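PDB 3D5L: regulatory protein RecX from Lactobacillus reuteri, which probably modulates the activity of RecA, the recombinase of bacterial homologous recombination and DNA repair. Local coordinates for residues K15-I20 and P29-V34; I36-M41 and A52-A57; A4-I9 and K42-D47. All coordinates share one frame; numbering follows the deposited sequence.

Contact 1: residues K15-I20 and P29-V34; sequences KGRYNI and PVAESV. With SO4 (sulfate ion), chain C.
Arg17 folds over Ala31 and Pro29 of the partner strand and holds a sulfate ion with two of its three guanidinium nitrogens. NE and NH2 of Arg17 both donate to sulfate O1, at 3.1 and 3.0 Å, and O1 lies in the guanidinium plane, at its edge; NH2 adds a weak bond to O4. The remaining nitrogen, Arg17 NH1, passes 3.3 Å from Ala31 CB and forms a salt bridge with Asp58 of helix 48-71, whose OD1 also accepts the Ala31 N-H. Bends at chi2 (-94°) and chi3 (-52°) bring one guanidinium face over the partner backbone, with Ala31 N on that side and Val30 C 4.0 Å above the plane of Arg17 CZ, offset toward the rim. On the face shared by Tyr18 and Val30, the tyrosine ring turns its edge to Glu32, Tyr18 CE2 lying 3.9 Å from Glu32 CG. Behind them stands a beta hairpin: Tyr18 and Val30 exchange N-H...O bonds of 3.1 Å between N and O each way, and Glu32 N reaches Gly16 O at 2.8 Å. A leucine in place of Arg17 would probably leave Asp58 without its salt-bridge mate and take away the NE and NH2 bonds to the sulfate, which Gln12 also holds. The sulfate probably came from the crystallisation liquor; the geometry fits a guanidinium that pairs with Asp58 through NH1 and still turns NE and NH2 to an oxyanion.

Contact 2: residues I36-M41 and A52-A57; sequences IQFRLM and AAIATA
The carbonyl oxygen of Ala53 accepts the N-H of Ala57 in an ordinary helical bond, 3.1 Å from N to O, and is touched at 3.7 Å by CZ of the Phe38 ring. The ring sits where helix 32-37 ends in a Schellman motif: Arg39, with positive phi, lets Leu40 N turn back to Leu35 O and Arg39 N bond to Ile36 O. Phe38, the first residue to leave helical geometry, points toward helix 48-71. No hydrogen bond joins the two segments; the contact is apolar and centres on a CH-pi interaction. Ile54 CG1 stands over the middle of the Phe38 ring, 3.6 Å from its centroid and only 12° off the normal. The ring reaches this place with CG beside its backbone N (chi1 -76°), which sets it against Ile54. Two alanines one helical turn apart flank the ring: Ala57 CB at the edge, 3.8 Å from Phe38 CE2, and Ala53 CB 4.1 Å from Phe38 CZ. Ile54 thus serves two neighbours, since beyond CG1 its chain runs on straight (chi2 178°) and CD1 meets the Leu40 methyls tip to tip, while Phe28, Val30 and Val34 pack round the rest of it. At the outer margin, the extended Gln37 side chain brings NE2 to 3.7 Å from Ala57 CB.

Contact 3: residues A4-I9 and K42-D47; sequences AKISKI and KGTELD
Lys5 reaches across to the neighbouring segment and spends its ammonium group on a backbone carbonyl: NZ lies 2.9 Å from Gly43 O. The approach is almost side-on, with a C=O...N angle of 105°, yet stays in the carbonyl plane and uses a lone pair. A chi1 of -142°, far from staggered, runs the chain alongside Gly43, and a bend at chi4 (-78°) turns NZ in. Glycine suits the partner position doubly: its backbone angles would press a CB against the preceding carbonyl, and that CB would crowd Lys5 NZ. Glu45 shares the Lys5 face, but its OE1 is 5.3 Å from Lys5 NZ, leaving at most a longer-range attraction. Underneath, Gly43 N binds Ile6 O at 2.8 Å, Ile6 N binds Thr44 O at 3.1 Å, and Leu46 N binds Ala4 O at 3.2 Å. The last places strand 45-46 at one margin of the antiparallel sheet, beside strand 4-11; the other two carry the pairing into the preceding loop. On its other side strand 4-11 carries a classic beta bulge, where Ser7 and Lys8 both face Tyr21, whose ring is in cation-pi contact with Lys8. Lys42 lies beside Lys8, pointing the same way, its aliphatic chain passing over the backbone of Lys8 and Ile9. Ile6 and Thr44 also run side by side, Ile6 CD1 3.8 Å from Thr44 CB, and Thr44 OG1 is hydrogen-bonded to Met41 O.

The three contacts tie the N-terminal part of the chain into a small sheet packed against helices 32-37 and 48-71. Contacts 1 and 3 belong to one antiparallel sheet of order 25-31, 17-22, 4-11, 45-46, their centres about 14 Å apart; along the chain contact 1 falls between the segments of contact 3. Contact 2 has its centre about 9 Å from that of contact 1 and about 12 Å from that of contact 3. It shares helix 32-37 with contact 1, Val30 packing on Ile54, and its segments alternate with those of contact 3, Met41 lying against Ile6 and Ile9. The later part of the chain is helical, in keeping with the three-helix domains of the RecX family.

Contact 1: residues K15-I20 and P29-V34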
ATOM      1  N   LYS A  15      11.133  23.526  -7.887  1.00 17.08           N
ATOM      2  CA  LYS A  15      10.245  23.944  -6.805  1.00 17.51           C
ATOM      3  C   LYS A  15      10.145  22.985  -5.613  1.00 18.15           C
ATOM      4  O   LYS A  15      10.307  21.765  -5.751  1.00 16.81           O
ATOM      5  CB  LYS A  15       8.834  24.183  -7.353  1.00 17.60           C
ATOM      6  CG  LYS A  15       8.161  22.938  -7.925  1.00 17.33           C
ATOM      7  CD  LYS A  15       6.948  23.302  -8.773  1.00 20.51           C
ATOM      8  CE  LYS A  15       6.209  22.062  -9.275  1.00 20.96           C
ATOM      9  NZ  LYS A  15       5.677  21.276  -8.127  1.00 23.44           N
ATOM     10  N   GLY A  16       9.873  23.559  -4.443  1.00 16.94           N
ATOM     11  CA  GLY A  16       9.702  22.764  -3.243  1.00 18.17           C
ATOM     12  C   GLY A  16      10.804  22.835  -2.211  1.00 18.99           C
ATOM     13  O   GLY A  16      10.579  22.502  -1.040  1.00 18.39           O
ATOM     14  N   ARG A  17      11.990  23.260  -2.634  1.00 19.39           N
ATOM     15  CA  ARG A  17      13.136  23.342  -1.736  1.00 20.18           C
ATOM     16  C   ARG A  17      13.743  24.735  -1.792  1.00 20.66           C
ATOM     17  O   ARG A  17      13.639  25.417  -2.817  1.00 18.48           O
ATOM     18  CB  ARG A  17      14.198  22.331  -2.154  1.00 21.53           C
ATOM     19  CG  ARG A  17      13.679  20.957  -2.532  1.00 21.80           C
ATOM     20  CD  ARG A  17      13.721  20.028  -1.370  1.00 22.40           C
ATOM     21  NE  ARG A  17      15.039  20.001  -0.740  1.00 21.24           N
ATOM     22  CZ  ARG A  17      15.240  19.566   0.496  1.00 19.06           C
ATOM     23  NH1 ARG A  17      14.206  19.127   1.207  1.00 17.35           N
ATOM     24  NH2 ARG A  17      16.452  19.597   1.033  1.00 18.14           N
ATOM     25  N   TYR A  18      14.400  25.138  -0.700  1.00 20.94           N
ATOM     26  CA  TYR A  18      15.024  26.458  -0.612  1.00 20.76           C
ATOM     27  C   TYR A  18      16.433  26.420  -0.050  1.00 20.77           C
ATOM     28  O   TYR A  18      16.774  25.543   0.742  1.00 21.05           O
ATOM     29  CB  TYR A  18      14.184  27.374   0.270  1.00 19.94           C
ATOM     30  CG  TYR A  18      12.778  27.573  -0.236  1.00 23.70           C
ATOM     31  CD1 TYR A  18      12.464  28.641  -1.088  1.00 23.40           C
ATOM     32  CD2 TYR A  18      11.765  26.668   0.099  1.00 21.84           C
ATOM     33  CE1 TYR A  18      11.174  28.802  -1.587  1.00 24.51           C
ATOM     34  CE2 TYR A  18      10.478  26.818  -0.397  1.00 24.87           C
ATOM     35  CZ  TYR A  18      10.183  27.886  -1.239  1.00 25.48           C
ATOM     36  OH  TYR A  18       8.891  28.049  -1.705  1.00 28.18           O
ATOM     37  N   ASN A  19      17.245  27.383  -0.469  1.00 20.41           N
ATOM     38  CA  ASN A  19      18.606  27.503   0.023  1.00 20.91           C
ATOM     39  C   ASN A  19      18.599  28.619   1.060  1.00 20.94           C
ATOM     40  O   ASN A  19      18.113  29.718   0.786  1.00 18.67           O
ATOM     41  CB  ASN A  19      19.579  27.855  -1.113  1.00 21.16           C
ATOM     42  CG  ASN A  19      19.700  26.749  -2.141  1.00 22.96           C
ATOM     43  OD1 ASN A  19      19.775  25.572  -1.794  1.00 23.02           O
ATOM     44  ND2 ASN A  19      19.738  27.123  -3.419  1.00 23.12           N
ATOM     45  N   ILE A  20      19.126  28.329   2.249  1.00 22.19           N
ATOM     46  CA  ILE A  20      19.176  29.308   3.333  1.00 22.31           C
ATOM     47  C   ILE A  20      20.591  29.819   3.582  1.00 22.96           C
ATOM     48  O   ILE A  20      21.533  29.042   3.739  1.00 22.41           O
ATOM     49  CB  ILE A  20      18.615  28.721   4.651  1.00 21.95           C
ATOM     50  CG1 ILE A  20      17.088  28.630   4.578  1.00 23.28           C
ATOM     51  CG2 ILE A  20      18.992  29.606   5.829  1.00 20.38           C
ATOM     52  CD1 ILE A  20      16.573  27.780   3.455  1.00 24.70           C
ATOM     53  N   PRO A  29      19.730  23.554   3.155  1.00 15.67           N
ATOM     54  CA  PRO A  29      18.485  23.571   2.397  1.00 15.34           C
ATOM     55  C   PRO A  29      17.349  23.032   3.258  1.00 14.70           C
ATOM     56  O   PRO A  29      17.573  22.265   4.198  1.00 13.90           O
ATOM     57  CB  PRO A  29      18.803  22.637   1.261  1.00 15.69           C
ATOM     58  CG  PRO A  29      19.463  21.510   2.021  1.00 12.41           C
ATOM     59  CD  PRO A  29      20.362  22.228   3.046  1.00 12.78           C
ATOM     60  N   VAL A  30      16.130  23.437   2.939  1.00 11.86           N
ATOM     61  CA  VAL A  30      14.983  22.970   3.687  1.00 10.72           C
ATOM     62  C   VAL A  30      13.824  22.768   2.739  1.00  9.84           C
ATOM     63  O   VAL A  30      13.632  23.557   1.822  1.00 11.06           O
ATOM     64  CB  VAL A  30      14.567  23.981   4.785  1.00  9.95           C
ATOM     65  CG1 VAL A  30      15.554  23.933   5.938  1.00 13.62           C
ATOM     66  CG2 VAL A  30      14.525  25.390   4.209  1.00 10.22           C
ATOM     67  N   ALA A  31      13.077  21.689   2.943  1.00  8.52           N
ATOM     68  CA  ALA A  31      11.904  21.418   2.135  1.00 10.78           C
ATOM     69  C   ALA A  31      10.953  22.547   2.519  1.00 12.46           C
ATOM     70  O   ALA A  31      11.134  23.188   3.558  1.00 13.92           O
ATOM     71  CB  ALA A  31      11.290  20.046   2.509  1.00  6.33           C
ATOM     72  N   GLU A  32       9.942  22.793   1.700  1.00 12.24           N
ATOM     73  CA  GLU A  32       8.997  23.846   2.012  1.00 14.52           C
ATOM     74  C   GLU A  32       8.322  23.616   3.371  1.00 13.62           C
ATOM     75  O   GLU A  32       8.256  24.532   4.183  1.00 13.88           O
ATOM     76  CB  GLU A  32       7.936  23.942   0.916  1.00 17.90           C
ATOM     77  CG  GLU A  32       7.161  25.240   0.944  1.00 25.84           C
ATOM     78  CD  GLU A  32       6.084  25.291  -0.119  1.00 30.11           C
ATOM     79  OE1 GLU A  32       6.384  24.944  -1.284  1.00 32.99           O
ATOM     80  OE2 GLU A  32       4.943  25.686   0.209  1.00 32.91           O
ATOM     81  N   SER A  33       7.831  22.398   3.619  1.00 13.52           N
ATOM     82  CA  SER A  33       7.147  22.072   4.879  1.00 14.53           C
ATOM     83  C   SER A  33       7.995  22.329   6.122  1.00 14.87           C
ATOM     84  O   SER A  33       7.460  22.613   7.195  1.00 16.08           O
ATOM     85  CB  SER A  33       6.675  20.603   4.889  1.00 16.26           C
ATOM     86  OG  SER A  33       7.720  19.697   5.231  1.00 16.47           O
ATOM     87  N   VAL A  34       9.312  22.210   5.985  1.00 15.14           N
ATOM     88  CA  VAL A  34      10.213  22.449   7.111  1.00 16.05           C
ATOM     89  C   VAL A  34      10.402  23.952   7.287  1.00 17.54           C
ATOM     90  O   VAL A  34      10.530  24.457   8.407  1.00 16.21           O
ATOM     91  CB  VAL A  34      11.586  21.806   6.874  1.00 13.60           C
ATOM     92  CG1 VAL A  34      12.539  22.178   7.997  1.00 11.08           C
ATOM     93  CG2 VAL A  34      11.430  20.297   6.777  1.00 14.47           C
TER
HETATM   94  S   SO4 C 301      19.153  19.394  -1.314  1.00 28.32           S
HETATM   95  O1  SO4 C 301      18.100  20.425  -1.320  1.00 30.45           O
HETATM   96  O2  SO4 C 301      20.461  20.074  -1.338  1.00 31.46           O
HETATM   97  O3  SO4 C 301      19.025  18.521  -2.491  1.00 30.91           O
HETATM   98  O4  SO4 C 301      19.014  18.558  -0.102  1.00 31.04           O

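Contact 2: residues I36-M41 and A52-A57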
ATOM      1  N   ILE A  36       8.212  26.100   6.677  1.00 21.40           N
ATOM      2  CA  ILE A  36       6.975  26.549   7.308  1.00 21.67           C
ATOM      3  C   ILE A  36       6.923  26.085   8.762  1.00 22.81           C
ATOM      4  O   ILE A  36       6.574  26.853   9.656  1.00 23.13           O
ATOM      5  CB  ILE A  36       5.740  25.982   6.588  1.00 22.67           C
ATOM      6  CG1 ILE A  36       5.707  26.475   5.139  1.00 22.45           C
ATOM      7  CG2 ILE A  36       4.476  26.391   7.330  1.00 21.94           C
ATOM      8  CD1 ILE A  36       4.667  25.782   4.283  1.00 21.87           C
ATOM      9  N   GLN A  37       7.279  24.825   8.990  1.00 23.74           N
ATOM     10  CA  GLN A  37       7.257  24.259  10.327  1.00 24.80           C
ATOM     11  C   GLN A  37       8.142  25.052  11.277  1.00 24.58           C
ATOM     12  O   GLN A  37       7.861  25.134  12.471  1.00 23.88           O
ATOM     13  CB  GLN A  37       7.714  22.797  10.295  1.00 26.91           C
ATOM     14  CG  GLN A  37       7.660  22.097  11.650  1.00 27.98           C
ATOM     15  CD  GLN A  37       8.183  20.666  11.599  1.00 30.49           C
ATOM     16  OE1 GLN A  37       8.185  19.954  12.605  1.00 29.49           O
ATOM     17  NE2 GLN A  37       8.631  20.241  10.423  1.00 32.27           N
ATOM     18  N   PHE A  38       9.204  25.653  10.755  1.00 24.99           N
ATOM     19  CA  PHE A  38      10.092  26.416  11.620  1.00 24.34           C
ATOM     20  C   PHE A  38      10.022  27.930  11.450  1.00 25.35           C
ATOM     21  O   PHE A  38      10.829  28.664  12.027  1.00 25.66           O
ATOM     22  CB  PHE A  38      11.522  25.900  11.467  1.00 25.30           C
ATOM     23  CG  PHE A  38      11.765  24.591  12.173  1.00 24.84           C
ATOM     24  CD1 PHE A  38      12.266  24.564  13.471  1.00 24.52           C
ATOM     25  CD2 PHE A  38      11.475  23.379  11.543  1.00 25.77           C
ATOM     26  CE1 PHE A  38      12.479  23.344  14.135  1.00 23.19           C
ATOM     27  CE2 PHE A  38      11.683  22.157  12.200  1.00 24.10           C
ATOM     28  CZ  PHE A  38      12.187  22.144  13.498  1.00 24.04           C
ATOM     29  N   ARG A  39       9.054  28.397  10.666  1.00 26.04           N
ATOM     30  CA  ARG A  39       8.850  29.830  10.487  1.00 28.28           C
ATOM     31  C   ARG A  39      10.094  30.593  10.020  1.00 28.99           C
ATOM     32  O   ARG A  39      10.347  31.712  10.465  1.00 30.70           O
ATOM     33  CB  ARG A  39       8.352  30.423  11.816  1.00 28.37           C
ATOM     34  CG  ARG A  39       6.935  30.009  12.191  1.00 31.37           C
ATOM     35  CD  ARG A  39       6.641  30.164  13.687  1.00 34.82           C
ATOM     36  NE  ARG A  39       7.014  28.971  14.449  1.00 38.08           N
ATOM     37  CZ  ARG A  39       8.082  28.879  15.235  1.00 40.03           C
ATOM     38  NH1 ARG A  39       8.898  29.914  15.380  1.00 43.15           N
ATOM     39  NH2 ARG A  39       8.344  27.742  15.868  1.00 41.18           N
ATOM     40  N   LEU A  40      10.847  30.001   9.101  1.00 29.02           N
ATOM     41  CA  LEU A  40      12.068  30.617   8.599  1.00 28.91           C
ATOM     42  C   LEU A  40      11.825  31.793   7.647  1.00 29.65           C
ATOM     43  O   LEU A  40      10.951  31.734   6.781  1.00 28.46           O
ATOM     44  CB  LEU A  40      12.924  29.543   7.919  1.00 27.53           C
ATOM     45  CG  LEU A  40      13.153  28.295   8.786  1.00 26.43           C
ATOM     46  CD1 LEU A  40      13.970  27.278   8.022  1.00 26.02           C
ATOM     47  CD2 LEU A  40      13.855  28.684  10.078  1.00 26.10           C
ATOM     48  N   MET A  41      12.607  32.860   7.826  1.00 30.04           N
ATOM     49  CA  MET A  41      12.505  34.061   6.999  1.00 32.45           C
ATOM     50  C   MET A  41      13.744  34.944   7.196  1.00 31.58           C
ATOM     51  O   MET A  41      14.598  34.638   8.024  1.00 29.45           O
ATOM     52  CB  MET A  41      11.239  34.842   7.365  1.00 34.09           C
ATOM     53  CG  MET A  41      11.304  35.542   8.714  1.00 37.71           C
ATOM     54  SD  MET A  41       9.660  35.846   9.419  1.00 42.03           S
ATOM     55  CE  MET A  41       8.792  36.530   8.003  1.00 40.21           C
ATOM     56  N   ALA A  52      19.638  21.682  14.221  1.00 27.38           N
ATOM     57  CA  ALA A  52      19.734  20.227  14.199  1.00 27.10           C
ATOM     58  C   ALA A  52      18.340  19.626  14.051  1.00 26.16           C
ATOM     59  O   ALA A  52      18.156  18.616  13.365  1.00 28.09           O
ATOM     60  CB  ALA A  52      20.399  19.721  15.480  1.00 26.29           C
ATOM     61  N   ALA A  53      17.363  20.260  14.689  1.00 22.06           N
ATOM     62  CA  ALA A  53      15.985  19.802  14.625  1.00 20.00           C
ATOM     63  C   ALA A  53      15.405  20.097  13.239  1.00 17.86           C
ATOM     64  O   ALA A  53      14.495  19.407  12.782  1.00 17.54           O
ATOM     65  CB  ALA A  53      15.149  20.489  15.713  1.00 18.31           C
ATOM     66  N   ILE A  54      15.926  21.131  12.586  1.00 16.17           N
ATOM     67  CA  ILE A  54      15.481  21.503  11.245  1.00 17.16           C
ATOM     68  C   ILE A  54      15.971  20.405  10.306  1.00 17.32           C
ATOM     69  O   ILE A  54      15.245  19.944   9.423  1.00 16.98           O
ATOM     70  CB  ILE A  54      16.073  22.884  10.818  1.00 18.43           C
ATOM     71  CG1 ILE A  54      15.288  24.010  11.497  1.00 19.23           C
ATOM     72  CG2 ILE A  54      16.032  23.049   9.310  1.00 18.05           C
ATOM     73  CD1 ILE A  54      15.803  25.404  11.208  1.00 20.45           C
ATOM     74  N   ALA A  55      17.205  19.974  10.531  1.00 16.38           N
ATOM     75  CA  ALA A  55      17.811  18.914   9.744  1.00 16.96           C
ATOM     76  C   ALA A  55      17.006  17.617   9.853  1.00 17.08           C
ATOM     77  O   ALA A  55      16.659  17.016   8.844  1.00 18.65           O
ATOM     78  CB  ALA A  55      19.244  18.678  10.219  1.00 14.42           C
ATOM     79  N   THR A  56      16.716  17.188  11.080  1.00 16.89           N
ATOM     80  CA  THR A  56      15.951  15.959  11.298  1.00 15.74           C
ATOM     81  C   THR A  56      14.582  16.046  10.627  1.00 13.86           C
ATOM     82  O   THR A  56      14.106  15.076  10.032  1.00 12.89           O
ATOM     83  CB  THR A  56      15.722  15.675  12.807  1.00 17.56           C
ATOM     84  OG1 THR A  56      16.975  15.711  13.507  1.00 18.71           O
ATOM     85  CG2 THR A  56      15.090  14.300  12.992  1.00 15.25           C
ATOM     86  N   ALA A  57      13.945  17.206  10.739  1.00 13.30           N
ATOM     87  CA  ALA A  57      12.636  17.407  10.132  1.00 12.90           C
ATOM     88  C   ALA A  57      12.760  17.330   8.612  1.00 12.69           C
ATOM     89  O   ALA A  57      11.919  16.724   7.954  1.00 13.41           O
ATOM     90  CB  ALA A  57      12.063  18.753  10.547  1.00 12.62           C
TER

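Contact 3: residues A4-I9 and K42-D47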
ATOM      1  N   ALA A   4      23.062  32.971  14.786  1.00 32.63           N
ATOM      2  CA  ALA A   4      23.130  33.172  13.343  1.00 32.79           C
ATOM      3  C   ALA A   4      21.818  33.805  12.877  1.00 31.97           C
ATOM      4  O   ALA A   4      20.778  33.593  13.492  1.00 31.25           O
ATOM      5  CB  ALA A   4      23.352  31.843  12.636  1.00 31.17           C
ATOM      6  N   LYS A   5      21.874  34.581  11.798  1.00 31.44           N
ATOM      7  CA  LYS A   5      20.686  35.240  11.264  1.00 32.46           C
ATOM      8  C   LYS A   5      20.580  34.992   9.759  1.00 31.51           C
ATOM      9  O   LYS A   5      21.563  35.108   9.030  1.00 31.39           O
ATOM     10  CB  LYS A   5      20.758  36.745  11.541  1.00 33.92           C
ATOM     11  CG  LYS A   5      19.428  37.398  11.907  1.00 38.07           C
ATOM     12  CD  LYS A   5      19.650  38.848  12.352  1.00 40.17           C
ATOM     13  CE  LYS A   5      18.414  39.464  13.020  1.00 42.17           C
ATOM     14  NZ  LYS A   5      17.336  39.898  12.076  1.00 42.35           N
ATOM     15  N   ILE A   6      19.384  34.650   9.298  1.00 31.07           N
ATOM     16  CA  ILE A   6      19.155  34.384   7.881  1.00 29.67           C
ATOM     17  C   ILE A   6      19.229  35.658   7.040  1.00 30.06           C
ATOM     18  O   ILE A   6      18.395  36.556   7.186  1.00 30.08           O
ATOM     19  CB  ILE A   6      17.783  33.712   7.671  1.00 27.39           C
ATOM     20  CG1 ILE A   6      17.773  32.351   8.373  1.00 26.13           C
ATOM     21  CG2 ILE A   6      17.494  33.560   6.187  1.00 23.75           C
ATOM     22  CD1 ILE A   6      16.431  31.649   8.348  1.00 26.04           C
ATOM     23  N   SER A   7      20.220  35.723   6.152  1.00 29.12           N
ATOM     24  CA  SER A   7      20.409  36.893   5.294  1.00 29.65           C
ATOM     25  C   SER A   7      19.722  36.760   3.934  1.00 29.64           C
ATOM     26  O   SER A   7      19.574  37.740   3.205  1.00 30.96           O
ATOM     27  CB  SER A   7      21.903  37.156   5.070  1.00 29.81           C
ATOM     28  OG  SER A   7      22.474  36.211   4.175  1.00 27.60           O
ATOM     29  N   LYS A   8      19.305  35.551   3.585  1.00 28.55           N
ATOM     30  CA  LYS A   8      18.650  35.345   2.306  1.00 27.45           C
ATOM     31  C   LYS A   8      18.045  33.950   2.204  1.00 26.18           C
ATOM     32  O   LYS A   8      18.498  33.007   2.842  1.00 24.90           O
ATOM     33  CB  LYS A   8      19.657  35.545   1.167  1.00 29.48           C
ATOM     34  CG  LYS A   8      19.051  35.458  -0.219  1.00 28.40           C
ATOM     35  CD  LYS A   8      20.080  35.014  -1.249  1.00 33.06           C
ATOM     36  CE  LYS A   8      21.150  36.062  -1.514  1.00 33.76           C
ATOM     37  NZ  LYS A   8      22.140  35.597  -2.550  1.00 33.27           N
ATOM     38  N   ILE A   9      17.010  33.838   1.387  1.00 25.85           N
ATOM     39  CA  ILE A   9      16.338  32.571   1.155  1.00 24.41           C
ATOM     40  C   ILE A   9      16.092  32.539  -0.340  1.00 24.15           C
ATOM     41  O   ILE A   9      15.369  33.372  -0.873  1.00 24.22           O
ATOM     42  CB  ILE A   9      15.002  32.503   1.901  1.00 23.27           C
ATOM     43  CG1 ILE A   9      15.252  32.600   3.409  1.00 24.19           C
ATOM     44  CG2 ILE A   9      14.279  31.215   1.553  1.00 22.68           C
ATOM     45  CD1 ILE A   9      13.986  32.613   4.249  1.00 23.52           C
ATOM     46  N   LYS A  42      13.841  36.030   6.431  1.00 33.46           N
ATOM     47  CA  LYS A  42      14.984  36.947   6.531  1.00 35.32           C
ATOM     48  C   LYS A  42      15.035  37.564   7.923  1.00 35.32           C
ATOM     49  O   LYS A  42      14.130  38.307   8.301  1.00 35.57           O
ATOM     50  CB  LYS A  42      14.874  38.084   5.504  1.00 37.05           C
ATOM     51  CG  LYS A  42      14.671  37.667   4.049  1.00 38.24           C
ATOM     52  CD  LYS A  42      15.834  36.852   3.501  1.00 41.40           C
ATOM     53  CE  LYS A  42      15.778  36.743   1.964  1.00 42.36           C
ATOM     54  NZ  LYS A  42      14.463  36.269   1.434  1.00 41.59           N
ATOM     55  N   GLY A  43      16.086  37.252   8.681  1.00 35.33           N
ATOM     56  CA  GLY A  43      16.227  37.795  10.022  1.00 34.94           C
ATOM     57  C   GLY A  43      16.067  36.814  11.175  1.00 35.98           C
ATOM     58  O   GLY A  43      16.316  37.167  12.332  1.00 36.39           O
ATOM     59  N   THR A  44      15.657  35.584  10.881  1.00 36.69           N
ATOM     60  CA  THR A  44      15.473  34.579  11.927  1.00 37.05           C
ATOM     61  C   THR A  44      16.795  34.147  12.562  1.00 37.79           C
ATOM     62  O   THR A  44      17.759  33.852  11.858  1.00 38.39           O
ATOM     63  CB  THR A  44      14.773  33.317  11.373  1.00 36.01           C
ATOM     64  OG1 THR A  44      13.508  33.675  10.805  1.00 35.27           O
ATOM     65  CG2 THR A  44      14.554  32.297  12.482  1.00 34.67           C
ATOM     66  N   GLU A  45      16.829  34.117  13.892  1.00 38.38           N
ATOM     67  CA  GLU A  45      18.023  33.693  14.619  1.00 40.08           C
ATOM     68  C   GLU A  45      17.864  32.219  14.994  1.00 39.64           C
ATOM     69  O   GLU A  45      16.764  31.783  15.345  1.00 38.48           O
ATOM     70  CB  GLU A  45      18.208  34.520  15.891  1.00 41.58           C
ATOM     71  CG  GLU A  45      18.333  36.011  15.649  1.00 44.99           C
ATOM     72  CD  GLU A  45      18.794  36.767  16.884  1.00 45.00           C
ATOM     73  OE1 GLU A  45      18.871  38.011  16.817  1.00 44.87           O
ATOM     74  OE2 GLU A  45      19.084  36.121  17.916  1.00 44.33           O
ATOM     75  N   LEU A  46      18.961  31.463  14.943  1.00 38.67           N
ATOM     76  CA  LEU A  46      18.910  30.040  15.250  1.00 38.46           C
ATOM     77  C   LEU A  46      20.059  29.509  16.098  1.00 40.36           C
ATOM     78  O   LEU A  46      21.219  29.872  15.885  1.00 39.86           O
ATOM     79  CB  LEU A  46      18.866  29.234  13.950  1.00 36.81           C
ATOM     80  CG  LEU A  46      17.736  29.511  12.960  1.00 33.80           C
ATOM     81  CD1 LEU A  46      18.045  28.835  11.629  1.00 32.20           C
ATOM     82  CD2 LEU A  46      16.418  29.022  13.542  1.00 32.93           C
ATOM     83  N   ASP A  47      19.723  28.636  17.049  1.00 42.34           N
ATOM     84  CA  ASP A  47      20.716  27.996  17.914  1.00 44.15           C
ATOM     85  C   ASP A  47      21.010  26.646  17.271  1.00 43.61           C
ATOM     86  O   ASP A  47      20.303  26.228  16.356  1.00 42.93           O
ATOM     87  CB  ASP A  47      20.158  27.787  19.333  1.00 47.39           C
ATOM     88  CG  ASP A  47      21.128  27.017  20.248  1.00 52.50           C
ATOM     89  OD1 ASP A  47      22.307  27.436  20.373  1.00 53.35           O
ATOM     90  OD2 ASP A  47      20.714  25.993  20.846  1.00 51.90           O
TER